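Local atomic coordinates of C protein alpha-antigen (Streptococcus agalactiae, PDB entry 1YWM), a protein that is a cell-wall-anchored surface antigen of group B streptococcus that may play a role in virulence and immunity, represented here by its N-terminal domain. Residues L56-L61 against L92-F97. Residues are numbered along the deposited sequence; the frame is centred on the assembly and turned at random.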
ATOM      1  N   LEU A  56     -13.495   6.636   2.231  1.00 17.87           N
ATOM      2  CA  LEU A  56     -14.099   7.902   2.702  1.00 19.22           C
ATOM      3  C   LEU A  56     -13.211   8.665   3.651  1.00 21.32           C
ATOM      4  O   LEU A  56     -13.339   9.887   3.801  1.00 18.96           O
ATOM      5  CB  LEU A  56     -15.488   7.682   3.306  1.00 19.57           C
ATOM      6  CG  LEU A  56     -16.597   7.243   2.335  1.00 22.48           C
ATOM      7  CD1 LEU A  56     -17.956   7.123   3.056  1.00 21.53           C
ATOM      8  CD2 LEU A  56     -16.698   8.173   1.119  1.00 21.31           C
ATOM      9  N   GLN A  57     -12.281   7.961   4.296  1.00 24.68           N
ATOM     10  CA  GLN A  57     -11.375   8.642   5.213  1.00 23.48           C
ATOM     11  C   GLN A  57     -10.263   9.387   4.468  1.00 26.58           C
ATOM     12  O   GLN A  57      -9.520  10.144   5.081  1.00 24.32           O
ATOM     13  CB  GLN A  57     -10.827   7.663   6.277  1.00 25.91           C
ATOM     14  CG  GLN A  57     -11.911   7.201   7.264  1.00 30.65           C
ATOM     15  CD  GLN A  57     -11.464   6.103   8.215  1.00 56.61           C
ATOM     16  OE1 GLN A  57     -10.273   5.801   8.324  1.00 54.26           O
ATOM     17  NE2 GLN A  57     -12.427   5.499   8.908  1.00 55.64           N
ATOM     18  N   LEU A  58     -10.196   9.229   3.140  1.00 19.87           N
ATOM     19  CA  LEU A  58      -9.152   9.878   2.346  1.00 18.02           C
ATOM     20  C   LEU A  58      -9.575  11.252   1.858  1.00 28.22           C
ATOM     21  O   LEU A  58      -8.809  11.947   1.196  1.00 25.55           O
ATOM     22  CB  LEU A  58      -8.742   8.982   1.165  1.00 17.60           C
ATOM     23  CG  LEU A  58      -8.339   7.536   1.543  1.00 18.66           C
ATOM     24  CD1 LEU A  58      -8.016   6.715   0.280  1.00 21.42           C
ATOM     25  CD2 LEU A  58      -7.128   7.581   2.488  1.00 26.49           C
ATOM     26  N   ILE A  59     -10.802  11.653   2.188  1.00 30.07           N
ATOM     27  CA  ILE A  59     -11.260  12.982   1.795  1.00 24.12           C
ATOM     28  C   ILE A  59     -11.832  13.756   2.965  1.00 29.28           C
ATOM     29  O   ILE A  59     -12.251  13.167   3.963  1.00 28.19           O
ATOM     30  CB  ILE A  59     -12.291  12.904   0.678  1.00 25.95           C
ATOM     31  CG1 ILE A  59     -13.463  12.006   1.089  1.00 22.48           C
ATOM     32  CG2 ILE A  59     -11.629  12.480  -0.636  1.00 30.93           C
ATOM     33  CD1 ILE A  59     -14.769  12.550   0.615  1.00 32.41           C
ATOM     34  N   VAL A  60     -11.829  15.082   2.834  1.00 26.39           N
ATOM     35  CA  VAL A  60     -12.432  15.937   3.843  1.00 31.46           C
ATOM     36  C   VAL A  60     -13.641  16.618   3.206  1.00 26.91           C
ATOM     37  O   VAL A  60     -13.532  17.237   2.148  1.00 28.91           O
ATOM     38  CB  VAL A  60     -11.417  16.980   4.381  1.00 31.70           C
ATOM     39  CG1 VAL A  60     -12.103  17.973   5.323  1.00 32.73           C
ATOM     40  CG2 VAL A  60     -10.259  16.293   5.083  1.00 33.69           C
ATOM     41  N   LEU A  61     -14.787  16.493   3.861  1.00 26.54           N
ATOM     42  CA  LEU A  61     -16.044  17.019   3.337  1.00 25.23           C
ATOM     43  C   LEU A  61     -16.524  18.199   4.141  1.00 29.27           C
ATOM     44  O   LEU A  61     -16.459  18.205   5.383  1.00 29.12           O
ATOM     45  CB  LEU A  61     -17.128  15.967   3.424  1.00 29.83           C
ATOM     46  CG  LEU A  61     -17.229  14.946   2.325  1.00 34.55           C
ATOM     47  CD1 LEU A  61     -18.028  13.812   2.904  1.00 23.87           C
ATOM     48  CD2 LEU A  61     -17.931  15.589   1.114  1.00 28.12           C
ATOM     49  N   LEU A  92     -10.320   6.265  -8.757  1.00 15.60           N
ATOM     50  CA  LEU A  92     -11.090   6.428  -7.540  1.00 15.15           C
ATOM     51  C   LEU A  92     -11.805   7.775  -7.707  1.00 15.71           C
ATOM     52  O   LEU A  92     -11.169   8.794  -8.022  1.00 17.38           O
ATOM     53  CB  LEU A  92     -10.165   6.418  -6.301  1.00 14.94           C
ATOM     54  CG  LEU A  92     -10.727   6.908  -4.940  1.00 19.08           C
ATOM     55  CD1 LEU A  92     -12.031   6.198  -4.471  1.00 14.64           C
ATOM     56  CD2 LEU A  92      -9.675   6.825  -3.840  1.00 23.08           C
ATOM     57  N   THR A  93     -13.133   7.762  -7.560  1.00 13.27           N
ATOM     58  CA  THR A  93     -13.910   8.993  -7.703  1.00 11.00           C
ATOM     59  C   THR A  93     -14.810   9.136  -6.495  1.00 11.41           C
ATOM     60  O   THR A  93     -15.367   8.159  -6.064  1.00 13.26           O
ATOM     61  CB  THR A  93     -14.797   8.916  -8.948  1.00 16.67           C
ATOM     62  OG1 THR A  93     -13.974   8.770 -10.111  1.00 13.05           O
ATOM     63  CG2 THR A  93     -15.545  10.268  -9.154  1.00 10.99           C
ATOM     64  N   TYR A  94     -14.944  10.361  -5.985  1.00 12.47           N
ATOM     65  CA  TYR A  94     -15.879  10.637  -4.925  1.00 16.90           C
ATOM     66  C   TYR A  94     -16.994  11.460  -5.580  1.00 14.56           C
ATOM     67  O   TYR A  94     -16.748  12.537  -6.117  1.00 15.78           O
ATOM     68  CB  TYR A  94     -15.196  11.432  -3.831  1.00 17.08           C
ATOM     69  CG  TYR A  94     -14.125  10.622  -3.136  1.00 17.09           C
ATOM     70  CD1 TYR A  94     -14.449   9.786  -2.062  1.00 16.40           C
ATOM     71  CD2 TYR A  94     -12.812  10.635  -3.611  1.00 16.63           C
ATOM     72  CE1 TYR A  94     -13.448   9.010  -1.406  1.00 14.03           C
ATOM     73  CE2 TYR A  94     -11.803   9.860  -2.977  1.00 17.47           C
ATOM     74  CZ  TYR A  94     -12.138   9.065  -1.879  1.00 16.67           C
ATOM     75  OH  TYR A  94     -11.142   8.339  -1.242  1.00 15.43           O
ATOM     76  N   ASN A  95     -18.193  10.921  -5.555  1.00 14.78           N
ATOM     77  CA  ASN A  95     -19.371  11.662  -6.015  1.00 13.83           C
ATOM     78  C   ASN A  95     -19.933  12.371  -4.783  1.00 12.12           C
ATOM     79  O   ASN A  95     -20.168  11.734  -3.780  1.00 15.41           O
ATOM     80  CB  ASN A  95     -20.381  10.667  -6.628  1.00 14.81           C
ATOM     81  CG  ASN A  95     -19.860  10.067  -7.966  1.00 16.21           C
ATOM     82  OD1 ASN A  95     -19.167  10.744  -8.712  1.00 19.36           O
ATOM     83  ND2 ASN A  95     -20.162   8.792  -8.228  1.00 15.50           N
ATOM     84  N   ILE A  96     -20.201  13.670  -4.905  1.00 12.29           N
ATOM     85  CA  ILE A  96     -20.541  14.503  -3.764  1.00 11.38           C
ATOM     86  C   ILE A  96     -22.049  14.839  -3.875  1.00 13.06           C
ATOM     87  O   ILE A  96     -22.524  15.219  -4.953  1.00 13.04           O
ATOM     88  CB  ILE A  96     -19.696  15.793  -3.772  1.00 11.40           C
ATOM     89  CG1 ILE A  96     -18.176  15.476  -3.908  1.00 13.88           C
ATOM     90  CG2 ILE A  96     -19.948  16.636  -2.526  1.00 12.62           C
ATOM     91  CD1 ILE A  96     -17.652  14.481  -2.854  1.00 14.55           C
ATOM     92  N   PHE A  97     -22.751  14.704  -2.763  1.00 13.08           N
ATOM     93  CA  PHE A  97     -24.212  14.878  -2.707  1.00 10.69           C
ATOM     94  C   PHE A  97     -24.614  15.889  -1.637  1.00 15.68           C
ATOM     95  O   PHE A  97     -24.042  15.887  -0.546  1.00 15.93           O
ATOM     96  CB  PHE A  97     -24.873  13.528  -2.373  1.00 13.36           C
ATOM     97  CG  PHE A  97     -24.609  12.467  -3.405  1.00 11.67           C
ATOM     98  CD1 PHE A  97     -23.504  11.610  -3.275  1.00 21.32           C
ATOM     99  CD2 PHE A  97     -25.392  12.377  -4.545  1.00 14.22           C
ATOM    100  CE1 PHE A  97     -23.217  10.655  -4.262  1.00 18.88           C
ATOM    101  CE2 PHE A  97     -25.134  11.407  -5.530  1.00 22.88           C
ATOM    102  CZ  PHE A  97     -24.027  10.537  -5.374  1.00 16.97           C
TER
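The backbones of 56-61 and 92-97 face each other across a layer of side chains, with no hydrogen bond between them: the CA atoms of L56 and Y94 lie 8.3 Å apart and those of L61 and I96 8.8 Å apart. Y94 gives the largest share of the 273 Å² buried. CG2 of I59 sits over one face of its ring, 3.6 Å from the ring centroid and only 14° off the normal, a CH-pi contact. The CG1-CD1 branch of I59 lies above the same face, over the CD1-CE1 bond, with I59 CG1 3.9 Å from Y94 CE1; chi1 of 56° tucks CG1 in between the two main-chain arms of I59 and brings CG2 over the ring centre. At the ring's edge, close to its plane, comes CD2 of L56, 4.2 Å from Y94 CE1. The arrangement is that of a beta sandwich with a fibronectin-type fold: a 3-10 turn leads into strand 59-61, which pairs with strand 26-28, while strand 88-97 lies between 113-121 and 66-73 in the larger sheet, and the side chains between the layers form the core. The Y94 hydroxyl reaches the far layer, where its hydrogen bond with the carbonyl O of P55 satisfies the buried polar tip and ties the ring to the chain one residue before L56. L58 CB packs against Y94 OH at 3.5 Å, and L58 CD1 looks to L92 CD2 at a looser 4.4 Å. Toward the other end, the L61 and I96 side chains run antiparallel alongside each other, L61 CD2 meeting I96 CD1 at 4.1 Å, while A26 and A67 also pack on I96.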